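Local structure of type II restriction enzyme SfiI (2EZV) at residues D[59-70]-D[80-88]. The protein recognises the interrupted DNA sequence GGCCNNNNNGGCC as a tetramer and cleaves both strands within it, leaving fragments with 5'-phosphates. Sequence-based numbering, arbitrary orientation.
Sequences QYALEVAETYPI and YKRVRWLPS
Glu66 joins two residues of strand 80-86 through its carboxylate. Tyr80 OH donates to Glu66 OE1, modelled at 2.4 Å, too short to be taken at face value, and OE1 lies at the edge of the phenol ring, in its plane. Glu66 OE2 pairs with Arg84 NH1 in a salt bridge, although OE2 is crowded in the model and its position is therefore less sure. Tyr80 extends toward residues 59-63 with CG anti to the backbone N (chi1 -176°), which brings one ring face under Leu62 CB, 4.3 Å from the ring centroid, a CH-pi contact. Water 2 links Arg84 NH1 to Ala65 O.

Further along, backbone bonds take over: Trp85 N to Tyr68 O (2.8 Å) and Ile70 N to Val83 O (3.1 Å) flank a single bridge between Pro69 and Arg84. Thr67 OG1 donates to Trp85 O (2.8 Å), the hydroxyl oxygen standing 34° out of the carbonyl plane. Trp85 CD1 sits 3.4 Å above the centre of the Tyr68 ring, the two planes inclined at 41°, while Ile70 CG1 lies 3.6 Å from the centroid of the indole five-membered ring, over its face. Replacing Tyr68 by an alanine would probably leave Trp85 CD1 without its aromatic neighbour and the indole less firmly held.

Strand 80-86 pairs antiparallel with strand 93-104 in this PDDEXK-clan nuclease; Asp79, just before Tyr80, binds calcium with Asp100 and Ala101. Glu63 and Arg82, bridged here by water 1, form crossed salt bridges with Arg82 and Glu63 of a third subunit. Phenol and guanidinium would probably polarise the Glu66 carboxylate, while face contacts hold the aromatic cluster, its indole N-H given to water 3.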
loop_
_atom_site.group_PDB
_atom_site.type_symbol
_atom_site.label_atom_id
_atom_site.label_comp_id
_atom_site.label_asym_id
_atom_site.label_seq_id
_atom_site.Cartn_x
_atom_site.Cartn_y
_atom_site.Cartn_z
ATOM N N GLN D 59 -5.463 12.632 7.705
ATOM C CA GLN D 59 -4.576 11.828 6.891
ATOM C C GLN D 59 -4.765 10.329 7.112
ATOM O O GLN D 59 -4.908 9.577 6.150
ATOM C CB GLN D 59 -3.112 12.188 7.153
ATOM C CG GLN D 59 -2.159 11.201 6.491
ATOM C CD GLN D 59 -0.696 11.542 6.674
ATOM O OE1 GLN D 59 0.170 10.695 6.478
ATOM N NE2 GLN D 59 -0.411 12.784 7.036
ATOM N N TYR D 60 -4.753 9.899 8.371
ATOM C CA TYR D 60 -4.902 8.480 8.692
ATOM C C TYR D 60 -6.245 7.950 8.233
ATOM O O TYR D 60 -6.356 6.807 7.793
ATOM C CB TYR D 60 -4.749 8.243 10.196
ATOM C CG TYR D 60 -3.357 8.509 10.721
ATOM C CD1 TYR D 60 -3.161 8.991 12.016
ATOM C CD2 TYR D 60 -2.232 8.263 9.935
ATOM C CE1 TYR D 60 -1.882 9.220 12.517
ATOM C CE2 TYR D 60 -0.949 8.485 10.426
ATOM C CZ TYR D 60 -0.782 8.963 11.717
ATOM O OH TYR D 60 0.484 9.183 12.213
ATOM N N ALA D 61 -7.265 8.792 8.342
ATOM C CA ALA D 61 -8.599 8.415 7.927
ATOM C C ALA D 61 -8.693 8.238 6.416
ATOM O O ALA D 61 -9.247 7.245 5.940
ATOM C CB ALA D 61 -9.612 9.473 8.389
ATOM N N LEU D 62 -8.124 9.184 5.668
ATOM C CA LEU D 62 -8.205 9.174 4.208
ATOM C C LEU D 62 -7.190 8.383 3.386
ATOM O O LEU D 62 -7.551 7.841 2.339
ATOM C CB LEU D 62 -8.213 10.613 3.669
ATOM C CG LEU D 62 -9.082 11.713 4.294
ATOM C CD1 LEU D 62 -9.460 12.706 3.201
ATOM C CD2 LEU D 62 -10.328 11.150 4.931
ATOM N N GLU D 63 -5.934 8.327 3.824
ATOM C CA GLU D 63 -4.903 7.629 3.054
ATOM C C GLU D 63 -5.242 6.168 2.828
ATOM O O GLU D 63 -4.731 5.520 1.900
ATOM C CB GLU D 63 -3.532 7.743 3.738
ATOM C CG GLU D 63 -3.418 7.091 5.117
ATOM C CD GLU D 63 -2.059 7.351 5.778
ATOM O OE1 GLU D 63 -1.314 8.245 5.309
ATOM O OE2 GLU D 63 -1.737 6.674 6.773
ATOM N N VAL D 64 -6.150 5.680 3.662
ATOM C CA VAL D 64 -6.574 4.294 3.645
ATOM C C VAL D 64 -7.691 4.038 2.617
ATOM O O VAL D 64 -7.973 2.897 2.255
ATOM C CB VAL D 64 -6.994 3.919 5.110
ATOM C CG1 VAL D 64 -8.441 3.515 5.183
ATOM C CG2 VAL D 64 -6.053 2.865 5.672
ATOM N N ALA D 65 -8.285 5.120 2.117
ATOM C CA ALA D 65 -9.379 5.043 1.159
ATOM C C ALA D 65 -9.041 5.697 -0.176
ATOM O O ALA D 65 -9.916 6.250 -0.843
ATOM C CB ALA D 65 -10.597 5.713 1.753
ATOM N N GLU D 66 -7.777 5.630 -0.571
ATOM C CA GLU D 66 -7.326 6.251 -1.816
ATOM C C GLU D 66 -7.615 5.389 -3.060
ATOM O O GLU D 66 -8.089 4.255 -2.938
ATOM C CB GLU D 66 -5.828 6.544 -1.692
ATOM C CG GLU D 66 -5.343 7.742 -2.484
ATOM C CD GLU D 66 -6.141 8.998 -2.216
ATOM O OE1 GLU D 66 -6.095 9.545 -1.093
ATOM O OE2 GLU D 66 -6.826 9.439 -3.151
ATOM N N THR D 67 -7.363 5.938 -4.250
ATOM C CA THR D 67 -7.577 5.185 -5.491
ATOM C C THR D 67 -6.416 5.283 -6.482
ATOM O O THR D 67 -5.578 6.174 -6.387
ATOM C CB THR D 67 -8.864 5.633 -6.257
ATOM O OG1 THR D 67 -8.716 6.982 -6.727
ATOM C CG2 THR D 67 -10.090 5.518 -5.369
ATOM N N TYR D 68 -6.396 4.331 -7.418
ATOM C CA TYR D 68 -5.431 4.223 -8.514
ATOM C C TYR D 68 -4.472 5.415 -8.584
ATOM O O TYR D 68 -4.727 6.381 -9.300
ATOM C CB TYR D 68 -6.235 4.115 -9.814
ATOM C CG TYR D 68 -5.481 3.725 -11.063
ATOM C CD1 TYR D 68 -6.171 3.519 -12.260
ATOM C CD2 TYR D 68 -4.092 3.542 -11.057
ATOM C CE1 TYR D 68 -5.501 3.137 -13.427
ATOM C CE2 TYR D 68 -3.409 3.158 -12.218
ATOM C CZ TYR D 68 -4.122 2.955 -13.399
ATOM O OH TYR D 68 -3.470 2.546 -14.546
ATOM N N PRO D 69 -3.347 5.351 -7.856
ATOM C CA PRO D 69 -2.368 6.443 -7.847
ATOM C C PRO D 69 -1.702 6.798 -9.180
ATOM O O PRO D 69 -1.442 5.937 -10.031
ATOM C CB PRO D 69 -1.326 5.980 -6.814
ATOM C CG PRO D 69 -2.094 5.050 -5.916
ATOM C CD PRO D 69 -2.937 4.284 -6.922
ATOM N N ILE D 70 -1.423 8.084 -9.341
ATOM C CA ILE D 70 -0.732 8.581 -10.517
ATOM C C ILE D 70 0.653 8.953 -10.003
ATOM O O ILE D 70 0.790 9.501 -8.896
ATOM C CB ILE D 70 -1.440 9.815 -11.116
ATOM C CG1 ILE D 70 -2.652 9.349 -11.931
ATOM C CG2 ILE D 70 -0.466 10.626 -11.965
ATOM C CD1 ILE D 70 -3.441 10.463 -12.592
ATOM N N TYR D 80 -3.428 17.518 2.941
ATOM C CA TYR D 80 -3.478 16.205 2.307
ATOM C C TYR D 80 -3.703 16.350 0.803
ATOM O O TYR D 80 -4.653 17.003 0.376
ATOM C CB TYR D 80 -4.611 15.401 2.945
ATOM C CG TYR D 80 -4.737 13.984 2.453
ATOM C CD1 TYR D 80 -4.121 12.930 3.131
ATOM C CD2 TYR D 80 -5.471 13.691 1.303
ATOM C CE1 TYR D 80 -4.236 11.626 2.680
ATOM C CE2 TYR D 80 -5.593 12.390 0.844
ATOM C CZ TYR D 80 -4.977 11.358 1.535
ATOM O OH TYR D 80 -5.123 10.062 1.092
ATOM N N LYS D 81 -2.831 15.746 0.001
ATOM C CA LYS D 81 -2.958 15.836 -1.449
ATOM C C LYS D 81 -2.473 14.566 -2.132
ATOM O O LYS D 81 -1.531 13.934 -1.679
ATOM C CB LYS D 81 -2.165 17.040 -1.976
ATOM N N ARG D 82 -3.125 14.201 -3.228
ATOM C CA ARG D 82 -2.753 13.022 -3.988
ATOM C C ARG D 82 -3.255 13.167 -5.413
ATOM O O ARG D 82 -4.407 13.537 -5.630
ATOM C CB ARG D 82 -3.367 11.748 -3.373
ATOM C CG ARG D 82 -2.793 11.305 -2.020
ATOM C CD ARG D 82 -1.294 10.962 -2.082
ATOM N NE ARG D 82 -0.813 10.491 -0.779
ATOM C CZ ARG D 82 0.447 10.154 -0.503
ATOM N NH1 ARG D 82 1.394 10.232 -1.438
ATOM N NH2 ARG D 82 0.760 9.739 0.720
ATOM N N VAL D 83 -2.380 12.904 -6.380
ATOM C CA VAL D 83 -2.752 12.947 -7.794
ATOM C C VAL D 83 -3.129 11.487 -8.066
ATOM O O VAL D 83 -2.323 10.588 -7.820
ATOM C CB VAL D 83 -1.554 13.346 -8.689
ATOM C CG1 VAL D 83 -2.004 13.447 -10.155
ATOM C CG2 VAL D 83 -0.954 14.668 -8.200
ATOM N N ARG D 84 -4.338 11.251 -8.569
ATOM C CA ARG D 84 -4.807 9.887 -8.779
ATOM C C ARG D 84 -5.846 9.793 -9.896
ATOM O O ARG D 84 -6.285 10.801 -10.428
ATOM C CB ARG D 84 -5.463 9.403 -7.485
ATOM C CG ARG D 84 -6.719 10.233 -7.170
ATOM C CD ARG D 84 -7.363 9.973 -5.824
ATOM N NE ARG D 84 -8.685 10.600 -5.802
ATOM C CZ ARG D 84 -9.545 10.555 -4.786
ATOM N NH1 ARG D 84 -9.236 9.918 -3.667
ATOM N NH2 ARG D 84 -10.745 11.113 -4.910
ATOM N N TRP D 85 -6.231 8.565 -10.239
ATOM C CA TRP D 85 -7.260 8.322 -11.247
ATOM C C TRP D 85 -8.542 8.041 -10.470
ATOM O O TRP D 85 -8.548 7.230 -9.541
ATOM C CB TRP D 85 -6.951 7.084 -12.099
ATOM C CG TRP D 85 -5.818 7.217 -13.060
ATOM C CD1 TRP D 85 -4.579 6.671 -12.941
ATOM C CD2 TRP D 85 -5.854 7.857 -14.342
ATOM N NE1 TRP D 85 -3.839 6.918 -14.075
ATOM C CE2 TRP D 85 -4.598 7.642 -14.952
ATOM C CE3 TRP D 85 -6.832 8.585 -15.040
ATOM C CZ2 TRP D 85 -4.289 8.127 -16.230
ATOM C CZ3 TRP D 85 -6.523 9.068 -16.315
ATOM C CH2 TRP D 85 -5.261 8.833 -16.894
ATOM N N LEU D 86 -9.623 8.708 -10.839
ATOM C CA LEU D 86 -10.881 8.485 -10.164
ATOM C C LEU D 86 -11.837 7.767 -11.113
ATOM O O LEU D 86 -12.337 8.355 -12.071
ATOM C CB LEU D 86 -11.490 9.818 -9.726
ATOM C CG LEU D 86 -12.834 9.748 -8.987
ATOM C CD1 LEU D 86 -12.636 9.012 -7.664
ATOM C CD2 LEU D 86 -13.383 11.159 -8.746
ATOM N N PRO D 87 -12.090 6.476 -10.871
ATOM C CA PRO D 87 -13.011 5.776 -11.770
ATOM C C PRO D 87 -14.441 6.278 -11.604
ATOM O O PRO D 87 -14.877 6.573 -10.493
ATOM C CB PRO D 87 -12.852 4.311 -11.362
ATOM C CG PRO D 87 -12.451 4.383 -9.937
ATOM C CD PRO D 87 -11.494 5.555 -9.887
ATOM N N SER D 88 -15.162 6.395 -12.712
ATOM C CA SER D 88 -16.545 6.852 -12.663
ATOM C C SER D 88 -17.211 6.568 -13.998
ATOM O O SER D 88 -16.555 6.232 -14.967
ATOM C CB SER D 88 -16.613 8.357 -12.378
ATOM O OG SER D 88 -16.384 9.102 -13.555
HETATM O O HOH W 1 -1.150 9.630 3.143
HETATM O O HOH W 2 -10.801 9.144 -1.271
HETATM O O HOH W 3 -1.126 6.200 -13.421
#